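PDB 4AB5: transcriptional regulator, LYSR family from Neisseria meningitidis, which probably regulates methionine-biosynthesis genes as a DNA-binding transcription factor of the LysR family, this chain being its regulatory domain. Local coordinates for residues B[76-81]-B[208-213]; B[19-24]-B[157-162]; B[90-95]-B[104-109]. One frame throughout, in Å; residues are numbered along the deposited sequence.

In the fold
All three contacts belong to the two-lobed regulatory domain, whose fold resembles that of periplasmic binding proteins. Contacts 1 and 2 are core contacts, each with one exposed residue (F210, D21); their centres are about 9 Å apart, they touch, and their segments alternate along the sequence. Contact 1 sets strand 72-86 against the end of helix 196-212, contact 2 brings helices 20-33 and 158-166 together, and both rest on aromatic rings meeting edge to face. Contact 3 is locally buried but peripheral, its centre about 23 Å from the chain centre, nested within the loops the other two close. It joins a 3-10 turn to the approach of strand 108-110 through a carboxylate, an imidazole and a leucine.

Contact 1. Residues B[76-81]-B[208-213]; sequences PLFAYE and RGFADL
F78 and F210 form an edge-to-face (T-shaped) aromatic pair where strand 72-86 passes the C-terminal end of helix 196-212, with F78 itself part of a classic beta bulge in which L77 and F78 both face L184 of the neighbouring strand. The two rings stand at 89° with centroids 6.0 Å apart, the edge of F78 directed at the face of F210. The tightly packed side belongs to F78. Its CB points toward the helix, and with chi1 at 37° CG lies between the backbone N and the carbonyl carbon, which carries the ring in past G209, where F78 CE2 is 4.3 Å from G209 CA. I205 and L216 also touch it, and W22 meets it edge to face. The other side is looser. F210 is exposed, although its ring reaches back over the strand and also touches L216. G209 O accepts the backbone N-H groups of both D212 and L213, closing the last turn. Atoms CZ and CE2 of F210 reach the bulge: F210 CZ lies 3.7 Å from F78 CB, and F210 CE2 lies 3.7 Å from L77 O.

Contact 2. Residues B[19-24]-B[157-162]; sequences CFDWLM and PYWTVM
W159 reaches from the first turn of helix 158-166 to W22 and D21 on helix 20-33, and the two short helical segments run almost at right angles (94°). The start of a helix in one lobe thus meets a helix of the other, consistent with the interlobe cleft of this periplasmic-binding-protein-like domain. The CB of W159 points toward the other helix, and chi1 of 60° swings the indole out between the backbone N and the carbonyl carbon. Along one face of this indole lie P157 CB and T160 OG1 from its own segment, both offset toward the rim. On the pyrrole side, W159 NE1 packs against Y80 CD2, part of an edge-to-face meeting with the Y80 ring. On the benzo side, W159 CE3 meets L213 CD2. Next comes W159 CZ3, 3.8 Å from D21 OD2, which lies near the ring plane at its edge. The tip belongs to W22: W159 CH2 lies 3.6 Å from W22 CD1, and W159 CZ2 lies 3.7 Å from W22 NE1. Here W22 offers its edge to the face of W159, an offset edge-to-face pair with planes at 69°. Helix 20-33 also packs on the second subunit, D21 touching I141 of that subunit. No hydrogen bond crosses between the helices, which implies cohesion by dispersion and ring electrostatics, with the D21 carboxylate probably favoured by the electropositive rim of W159.

Contact 3. Residues B[90-95]-B[104-109]; sequences HPLAAK and IGETLI
The bend of E106 at chi2 (66°) brings its carboxylate up to H90 and L92, which stand side by side on the other segment, while H90 holds CG anti to its own backbone N (chi1 -163°), which sends the imidazole out to meet it. Both partners direct CB toward E106, whose own CB points back at them. The imidazole and carboxylate planes are 82° apart, and E106 OE2 sits at the edge of the ring near its plane. H90 NE2 is 3.6 Å from E106 OE2, too far for a hydrogen bond, and is 3.7 Å from E106 CG, which places the methylene stem beside the same ring edge as the carboxylate. The L92 and E106 side chains come at each other from opposite directions. The methyl L92 CD1 lies 3.3 Å from E106 OE1. Of the two carboxylate oxygens, OE1 is nearest the leucine methyl and OE2 nearest the imidazole. A93 N bonds to H90 O at 3.1 Å; H90 directly precedes the 3-10 segment 91-94, and L92 lies within it. L92 O is also bonded by W98 NE1, and the H90 side chain rests on I153. Beyond E106 the chain enters strand 108-110 of the small parallel sheet, so the contact ties the loop that leaves strand 72-86 to the approach of that sheet. With no hydrogen bond or salt bridge between the segments, the chemistry implies mainly van der Waals contact; the carboxylate may nonetheless favour a protonated H90 through its nearby charge.

Contact 1. Residues B[76-81]-B[208-213]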
loop_
_atom_site.group_PDB
_atom_site.type_symbol
_atom_site.label_atom_id
_atom_site.label_comp_id
_atom_site.label_asym_id
_atom_site.label_seq_id
_atom_site.Cartn_x
_atom_site.Cartn_y
_atom_site.Cartn_z
ATOM N N PRO B 76 20.835 5.855 -14.433
ATOM C CA PRO B 76 20.686 4.584 -13.703
ATOM C C PRO B 76 20.522 4.785 -12.199
ATOM O O PRO B 76 21.170 5.654 -11.608
ATOM C CB PRO B 76 21.979 3.836 -14.019
ATOM C CG PRO B 76 22.964 4.891 -14.372
ATOM C CD PRO B 76 22.187 5.993 -15.013
ATOM N N LEU B 77 19.627 4.012 -11.591
ATOM C CA LEU B 77 19.437 4.060 -10.149
ATOM C C LEU B 77 20.124 2.832 -9.562
ATOM O O LEU B 77 21.227 2.953 -9.017
ATOM C CB LEU B 77 17.946 4.140 -9.753
ATOM C CG LEU B 77 17.190 5.414 -10.159
ATOM C CD1 LEU B 77 15.704 5.273 -9.891
ATOM C CD2 LEU B 77 17.782 6.676 -9.496
ATOM N N PHE B 78 19.516 1.643 -9.750
ATOM C CA PHE B 78 20.024 0.363 -9.254
ATOM C C PHE B 78 19.289 -0.831 -9.847
ATOM O O PHE B 78 18.142 -0.704 -10.285
ATOM C CB PHE B 78 19.937 0.290 -7.708
ATOM C CG PHE B 78 18.717 0.934 -7.079
ATOM C CD1 PHE B 78 17.460 0.340 -7.181
ATOM C CD2 PHE B 78 18.827 2.130 -6.376
ATOM C CE1 PHE B 78 16.336 0.937 -6.602
ATOM C CE2 PHE B 78 17.704 2.724 -5.791
ATOM C CZ PHE B 78 16.466 2.128 -5.914
ATOM N N ALA B 79 19.949 -2.005 -9.805
ATOM C CA ALA B 79 19.401 -3.295 -10.237
ATOM C C ALA B 79 19.240 -4.204 -9.002
ATOM O O ALA B 79 19.942 -4.022 -8.001
ATOM C CB ALA B 79 20.318 -3.952 -11.260
ATOM N N TYR B 80 18.301 -5.157 -9.069
ATOM C CA TYR B 80 18.033 -6.126 -7.997
ATOM C C TYR B 80 17.368 -7.381 -8.540
ATOM O O TYR B 80 16.756 -7.339 -9.612
ATOM C CB TYR B 80 17.209 -5.523 -6.830
ATOM C CG TYR B 80 15.927 -4.823 -7.236
ATOM C CD1 TYR B 80 14.776 -5.544 -7.526
ATOM C CD2 TYR B 80 15.854 -3.432 -7.288
ATOM C CE1 TYR B 80 13.597 -4.906 -7.907
ATOM C CE2 TYR B 80 14.667 -2.781 -7.629
ATOM C CZ TYR B 80 13.541 -3.524 -7.945
ATOM O OH TYR B 80 12.362 -2.907 -8.299
ATOM N N GLU B 81 17.466 -8.495 -7.781
ATOM C CA GLU B 81 16.868 -9.771 -8.151
ATOM C C GLU B 81 15.412 -9.906 -7.745
ATOM O O GLU B 81 15.023 -9.534 -6.631
ATOM C CB GLU B 81 17.716 -10.993 -7.712
ATOM C CG GLU B 81 17.967 -11.159 -6.215
ATOM C CD GLU B 81 19.127 -10.391 -5.599
ATOM O OE1 GLU B 81 19.061 -9.141 -5.551
ATOM O OE2 GLU B 81 20.049 -11.050 -5.064
ATOM N N ARG B 208 20.255 6.268 -0.512
ATOM C CA ARG B 208 19.256 5.670 0.374
ATOM C C ARG B 208 19.046 4.199 0.091
ATOM O O ARG B 208 19.008 3.405 1.028
ATOM C CB ARG B 208 17.917 6.424 0.323
ATOM C CG ARG B 208 17.892 7.700 1.136
ATOM C CD ARG B 208 16.466 8.177 1.364
ATOM N NE ARG B 208 16.343 8.854 2.655
ATOM C CZ ARG B 208 15.975 8.261 3.787
ATOM N NH1 ARG B 208 15.673 6.970 3.800
ATOM N NH2 ARG B 208 15.902 8.956 4.914
ATOM N N GLY B 209 18.902 3.855 -1.186
ATOM C CA GLY B 209 18.682 2.481 -1.621
ATOM C C GLY B 209 19.847 1.581 -1.271
ATOM O O GLY B 209 19.658 0.549 -0.621
ATOM N N PHE B 210 21.064 1.988 -1.660
ATOM C CA PHE B 210 22.276 1.211 -1.406
ATOM C C PHE B 210 22.619 0.992 0.062
ATOM O O PHE B 210 23.347 0.049 0.389
ATOM C CB PHE B 210 23.459 1.764 -2.210
ATOM C CG PHE B 210 23.406 1.376 -3.671
ATOM C CD1 PHE B 210 23.611 0.052 -4.067
ATOM C CD2 PHE B 210 23.165 2.327 -4.653
ATOM C CE1 PHE B 210 23.570 -0.307 -5.413
ATOM C CE2 PHE B 210 23.118 1.965 -6.000
ATOM C CZ PHE B 210 23.318 0.649 -6.371
ATOM N N ALA B 211 22.072 1.846 0.944
ATOM C CA ALA B 211 22.293 1.783 2.383
ATOM C C ALA B 211 21.164 1.060 3.118
ATOM O O ALA B 211 21.388 0.556 4.220
ATOM C CB ALA B 211 22.461 3.186 2.937
ATOM N N ASP B 212 19.965 0.995 2.514
ATOM C CA ASP B 212 18.784 0.404 3.148
ATOM C C ASP B 212 18.281 -0.887 2.551
ATOM O O ASP B 212 17.641 -1.667 3.266
ATOM C CB ASP B 212 17.646 1.434 3.240
ATOM C CG ASP B 212 18.007 2.641 4.073
ATOM O OD1 ASP B 212 18.752 2.477 5.065
ATOM O OD2 ASP B 212 17.559 3.751 3.728
ATOM N N LEU B 213 18.543 -1.123 1.258
ATOM C CA LEU B 213 18.052 -2.322 0.572
ATOM C C LEU B 213 19.144 -3.353 0.272
ATOM O O LEU B 213 20.086 -3.036 -0.457
ATOM C CB LEU B 213 17.308 -1.948 -0.721
ATOM C CG LEU B 213 16.320 -0.782 -0.672
ATOM C CD1 LEU B 213 15.778 -0.489 -2.052
ATOM C CD2 LEU B 213 15.197 -1.028 0.343
#

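Contact 2. Residues B[19-24]-B[157-162]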
loop_
_atom_site.group_PDB
_atom_site.type_symbol
_atom_site.label_atom_id
_atom_site.label_comp_id
_atom_site.label_asym_id
_atom_site.label_seq_id
_atom_site.Cartn_x
_atom_site.Cartn_y
_atom_site.Cartn_z
ATOM N N CYS B 19 8.400 0.430 -5.683
ATOM C CA CYS B 19 9.140 1.697 -5.795
ATOM C C CYS B 19 8.849 2.661 -4.643
ATOM O O CYS B 19 9.778 3.254 -4.098
ATOM C CB CYS B 19 8.876 2.355 -7.148
ATOM S SG CYS B 19 9.506 1.415 -8.566
ATOM N N PHE B 20 7.563 2.770 -4.248
ATOM C CA PHE B 20 7.061 3.626 -3.169
ATOM C C PHE B 20 7.758 3.402 -1.822
ATOM O O PHE B 20 7.922 4.359 -1.055
ATOM C CB PHE B 20 5.536 3.480 -3.040
ATOM C CG PHE B 20 4.743 4.230 -4.084
ATOM C CD1 PHE B 20 4.569 3.704 -5.363
ATOM C CD2 PHE B 20 4.157 5.457 -3.787
ATOM C CE1 PHE B 20 3.833 4.404 -6.332
ATOM C CE2 PHE B 20 3.439 6.165 -4.759
ATOM C CZ PHE B 20 3.273 5.630 -6.023
ATOM N N ASP B 21 8.211 2.165 -1.552
ATOM C CA ASP B 21 8.924 1.845 -0.316
ATOM C C ASP B 21 10.191 2.663 -0.109
ATOM O O ASP B 21 10.471 3.067 1.021
ATOM C CB ASP B 21 9.206 0.337 -0.213
ATOM C CG ASP B 21 7.992 -0.504 0.150
ATOM O OD1 ASP B 21 6.912 0.085 0.413
ATOM O OD2 ASP B 21 8.122 -1.751 0.183
ATOM N N TRP B 22 10.948 2.917 -1.193
ATOM C CA TRP B 22 12.171 3.725 -1.145
ATOM C C TRP B 22 11.982 5.158 -1.674
ATOM O O TRP B 22 12.722 6.058 -1.260
ATOM C CB TRP B 22 13.349 3.019 -1.841
ATOM C CG TRP B 22 13.028 2.471 -3.195
ATOM C CD1 TRP B 22 12.701 1.183 -3.496
ATOM C CD2 TRP B 22 13.019 3.186 -4.435
ATOM N NE1 TRP B 22 12.498 1.049 -4.848
ATOM C CE2 TRP B 22 12.682 2.266 -5.448
ATOM C CE3 TRP B 22 13.270 4.524 -4.793
ATOM C CZ2 TRP B 22 12.560 2.642 -6.787
ATOM C CZ3 TRP B 22 13.126 4.899 -6.118
ATOM C CH2 TRP B 22 12.801 3.960 -7.102
ATOM N N LEU B 23 10.980 5.366 -2.554
ATOM C CA LEU B 23 10.681 6.661 -3.154
ATOM C C LEU B 23 10.042 7.650 -2.194
ATOM O O LEU B 23 10.372 8.835 -2.255
ATOM C CB LEU B 23 9.845 6.508 -4.439
ATOM C CG LEU B 23 9.793 7.725 -5.370
ATOM C CD1 LEU B 23 11.164 8.072 -5.903
ATOM C CD2 LEU B 23 8.833 7.487 -6.514
HETATM N N MSE B 24 9.122 7.182 -1.327
HETATM C CA MSE B 24 8.467 8.039 -0.330
HETATM C C MSE B 24 9.475 8.609 0.686
HETATM O O MSE B 24 9.525 9.832 0.784
HETATM C CB MSE B 24 7.251 7.354 0.327
HETATM C CG MSE B 24 6.137 6.988 -0.660
HETATM SE SE MSE B 24 5.513 8.442 -1.815
HETATM C CE MSE B 24 6.515 8.057 -3.485
ATOM N N PRO B 157 10.779 -8.212 -5.404
ATOM C CA PRO B 157 12.213 -7.930 -5.206
ATOM C C PRO B 157 12.706 -8.608 -3.927
ATOM O O PRO B 157 11.946 -8.715 -2.965
ATOM C CB PRO B 157 12.258 -6.404 -5.043
ATOM C CG PRO B 157 11.005 -5.902 -5.660
ATOM C CD PRO B 157 9.986 -6.962 -5.420
ATOM N N TYR B 158 13.958 -9.084 -3.924
ATOM C CA TYR B 158 14.539 -9.732 -2.754
ATOM C C TYR B 158 14.466 -8.816 -1.513
ATOM O O TYR B 158 14.108 -9.289 -0.432
ATOM C CB TYR B 158 15.987 -10.202 -3.039
ATOM C CG TYR B 158 16.685 -10.759 -1.818
ATOM C CD1 TYR B 158 16.381 -12.031 -1.333
ATOM C CD2 TYR B 158 17.599 -9.990 -1.102
ATOM C CE1 TYR B 158 16.979 -12.529 -0.177
ATOM C CE2 TYR B 158 18.203 -10.477 0.054
ATOM C CZ TYR B 158 17.899 -11.754 0.507
ATOM O OH TYR B 158 18.478 -12.249 1.650
ATOM N N TRP B 159 14.795 -7.513 -1.672
ATOM C CA TRP B 159 14.757 -6.558 -0.563
ATOM C C TRP B 159 13.376 -6.428 0.121
ATOM O O TRP B 159 13.328 -6.270 1.340
ATOM C CB TRP B 159 15.358 -5.190 -0.949
ATOM C CG TRP B 159 14.669 -4.508 -2.089
ATOM C CD1 TRP B 159 15.043 -4.529 -3.398
ATOM C CD2 TRP B 159 13.495 -3.683 -2.017
ATOM N NE1 TRP B 159 14.174 -3.774 -4.151
ATOM C CE2 TRP B 159 13.200 -3.263 -3.331
ATOM C CE3 TRP B 159 12.652 -3.268 -0.967
ATOM C CZ2 TRP B 159 12.109 -2.436 -3.625
ATOM C CZ3 TRP B 159 11.565 -2.462 -1.262
ATOM C CH2 TRP B 159 11.305 -2.052 -2.576
ATOM N N THR B 160 12.274 -6.515 -0.659
ATOM C CA THR B 160 10.887 -6.440 -0.164
ATOM C C THR B 160 10.535 -7.706 0.649
ATOM O O THR B 160 9.875 -7.615 1.686
ATOM C CB THR B 160 9.890 -6.340 -1.350
ATOM O OG1 THR B 160 10.419 -5.535 -2.397
ATOM C CG2 THR B 160 8.532 -5.809 -0.928
ATOM N N VAL B 161 10.935 -8.875 0.119
ATOM C CA VAL B 161 10.693 -10.215 0.639
ATOM C C VAL B 161 11.418 -10.479 1.970
ATOM O O VAL B 161 10.847 -11.128 2.853
ATOM C CB VAL B 161 11.035 -11.252 -0.477
ATOM C CG1 VAL B 161 11.204 -12.671 0.061
ATOM C CG2 VAL B 161 9.988 -11.221 -1.578
HETATM N N MSE B 162 12.672 -9.997 2.097
HETATM C CA MSE B 162 13.546 -10.183 3.262
HETATM C C MSE B 162 12.916 -10.074 4.681
HETATM O O MSE B 162 13.083 -11.043 5.421
HETATM C CB MSE B 162 14.874 -9.430 3.111
HETATM C CG MSE B 162 16.042 -10.103 3.815
HETATM SE SE MSE B 162 17.139 -8.802 4.808
HETATM C CE MSE B 162 15.742 -8.011 6.033
#

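Contact 3. Residues B[90-95]-B[104-109]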
loop_
_atom_site.group_PDB
_atom_site.type_symbol
_atom_site.label_atom_id
_atom_site.label_comp_id
_atom_site.label_asym_id
_atom_site.label_seq_id
_atom_site.Cartn_x
_atom_site.Cartn_y
_atom_site.Cartn_z
ATOM N N HIS B 90 4.297 -25.497 0.484
ATOM C CA HIS B 90 4.119 -25.568 -0.974
ATOM C C HIS B 90 5.109 -26.510 -1.695
ATOM O O HIS B 90 6.304 -26.445 -1.414
ATOM C CB HIS B 90 4.191 -24.141 -1.590
ATOM C CG HIS B 90 3.629 -24.036 -2.980
ATOM N ND1 HIS B 90 2.400 -23.440 -3.219
ATOM C CD2 HIS B 90 4.136 -24.468 -4.159
ATOM C CE1 HIS B 90 2.200 -23.539 -4.526
ATOM N NE2 HIS B 90 3.215 -24.157 -5.129
ATOM N N PRO B 91 4.627 -27.348 -2.658
ATOM C CA PRO B 91 5.534 -28.235 -3.411
ATOM C C PRO B 91 6.736 -27.558 -4.080
ATOM O O PRO B 91 7.804 -28.167 -4.158
ATOM C CB PRO B 91 4.608 -28.862 -4.456
ATOM C CG PRO B 91 3.271 -28.859 -3.800
ATOM C CD PRO B 91 3.224 -27.559 -3.075
ATOM N N LEU B 92 6.575 -26.300 -4.538
ATOM C CA LEU B 92 7.645 -25.539 -5.196
ATOM C C LEU B 92 8.837 -25.197 -4.303
ATOM O O LEU B 92 9.903 -24.865 -4.828
ATOM C CB LEU B 92 7.119 -24.286 -5.909
ATOM C CG LEU B 92 6.310 -24.496 -7.188
ATOM C CD1 LEU B 92 5.632 -23.208 -7.592
ATOM C CD2 LEU B 92 7.184 -25.020 -8.331
ATOM N N ALA B 93 8.686 -25.325 -2.972
ATOM C CA ALA B 93 9.777 -25.088 -2.025
ATOM C C ALA B 93 10.850 -26.177 -2.180
ATOM O O ALA B 93 12.003 -25.956 -1.812
ATOM C CB ALA B 93 9.248 -25.056 -0.597
ATOM N N ALA B 94 10.476 -27.328 -2.770
ATOM C CA ALA B 94 11.364 -28.454 -3.049
ATOM C C ALA B 94 12.364 -28.151 -4.178
ATOM O O ALA B 94 13.412 -28.793 -4.245
ATOM C CB ALA B 94 10.543 -29.683 -3.403
ATOM N N LYS B 95 12.029 -27.196 -5.071
ATOM C CA LYS B 95 12.879 -26.783 -6.186
ATOM C C LYS B 95 13.676 -25.543 -5.794
ATOM O O LYS B 95 13.092 -24.567 -5.324
ATOM C CB LYS B 95 12.040 -26.474 -7.438
ATOM C CG LYS B 95 11.370 -27.682 -8.076
ATOM C CD LYS B 95 10.886 -27.399 -9.504
ATOM C CE LYS B 95 11.941 -27.696 -10.547
ATOM N NZ LYS B 95 11.410 -27.597 -11.931
ATOM N N ILE B 104 3.041 -22.849 -14.682
ATOM C CA ILE B 104 1.878 -23.354 -15.433
ATOM C C ILE B 104 0.591 -23.628 -14.618
ATOM O O ILE B 104 -0.453 -23.050 -14.917
ATOM C CB ILE B 104 2.237 -24.468 -16.471
ATOM C CG1 ILE B 104 3.046 -23.880 -17.645
ATOM C CG2 ILE B 104 0.977 -25.206 -16.997
ATOM C CD1 ILE B 104 3.743 -24.879 -18.546
ATOM N N GLY B 105 0.675 -24.477 -13.612
ATOM C CA GLY B 105 -0.495 -24.811 -12.803
ATOM C C GLY B 105 -0.919 -23.803 -11.749
ATOM O O GLY B 105 -2.113 -23.603 -11.523
ATOM N N GLU B 106 0.076 -23.175 -11.101
ATOM C CA GLU B 106 -0.005 -22.247 -9.979
ATOM C C GLU B 106 -0.741 -20.937 -10.248
ATOM O O GLU B 106 -0.643 -20.392 -11.345
ATOM C CB GLU B 106 1.419 -21.943 -9.474
ATOM C CG GLU B 106 1.969 -22.880 -8.399
ATOM C CD GLU B 106 2.241 -24.329 -8.735
ATOM O OE1 GLU B 106 3.228 -24.592 -9.458
ATOM O OE2 GLU B 106 1.555 -25.208 -8.162
ATOM N N THR B 107 -1.419 -20.400 -9.204
ATOM C CA THR B 107 -2.094 -19.098 -9.208
ATOM C C THR B 107 -0.993 -18.062 -8.947
ATOM O O THR B 107 -0.222 -18.219 -8.002
ATOM C CB THR B 107 -3.224 -19.066 -8.129
ATOM O OG1 THR B 107 -4.310 -19.887 -8.555
ATOM C CG2 THR B 107 -3.754 -17.659 -7.846
ATOM N N LEU B 108 -0.903 -17.024 -9.786
ATOM C CA LEU B 108 0.099 -15.977 -9.638
ATOM C C LEU B 108 -0.509 -14.730 -8.981
ATOM O O LEU B 108 -1.503 -14.192 -9.472
ATOM C CB LEU B 108 0.755 -15.646 -11.005
ATOM C CG LEU B 108 1.995 -14.707 -11.002
ATOM C CD1 LEU B 108 3.182 -15.324 -10.255
ATOM C CD2 LEU B 108 2.402 -14.348 -12.407
ATOM N N ILE B 109 0.071 -14.298 -7.853
ATOM C CA ILE B 109 -0.374 -13.100 -7.134
ATOM C C ILE B 109 0.507 -11.919 -7.534
ATOM O O ILE B 109 1.728 -11.990 -7.415
ATOM C CB ILE B 109 -0.524 -13.307 -5.600
ATOM C CG1 ILE B 109 -1.277 -14.627 -5.304
ATOM C CG2 ILE B 109 -1.244 -12.102 -4.954
ATOM C CD1 ILE B 109 -1.001 -15.215 -4.002
#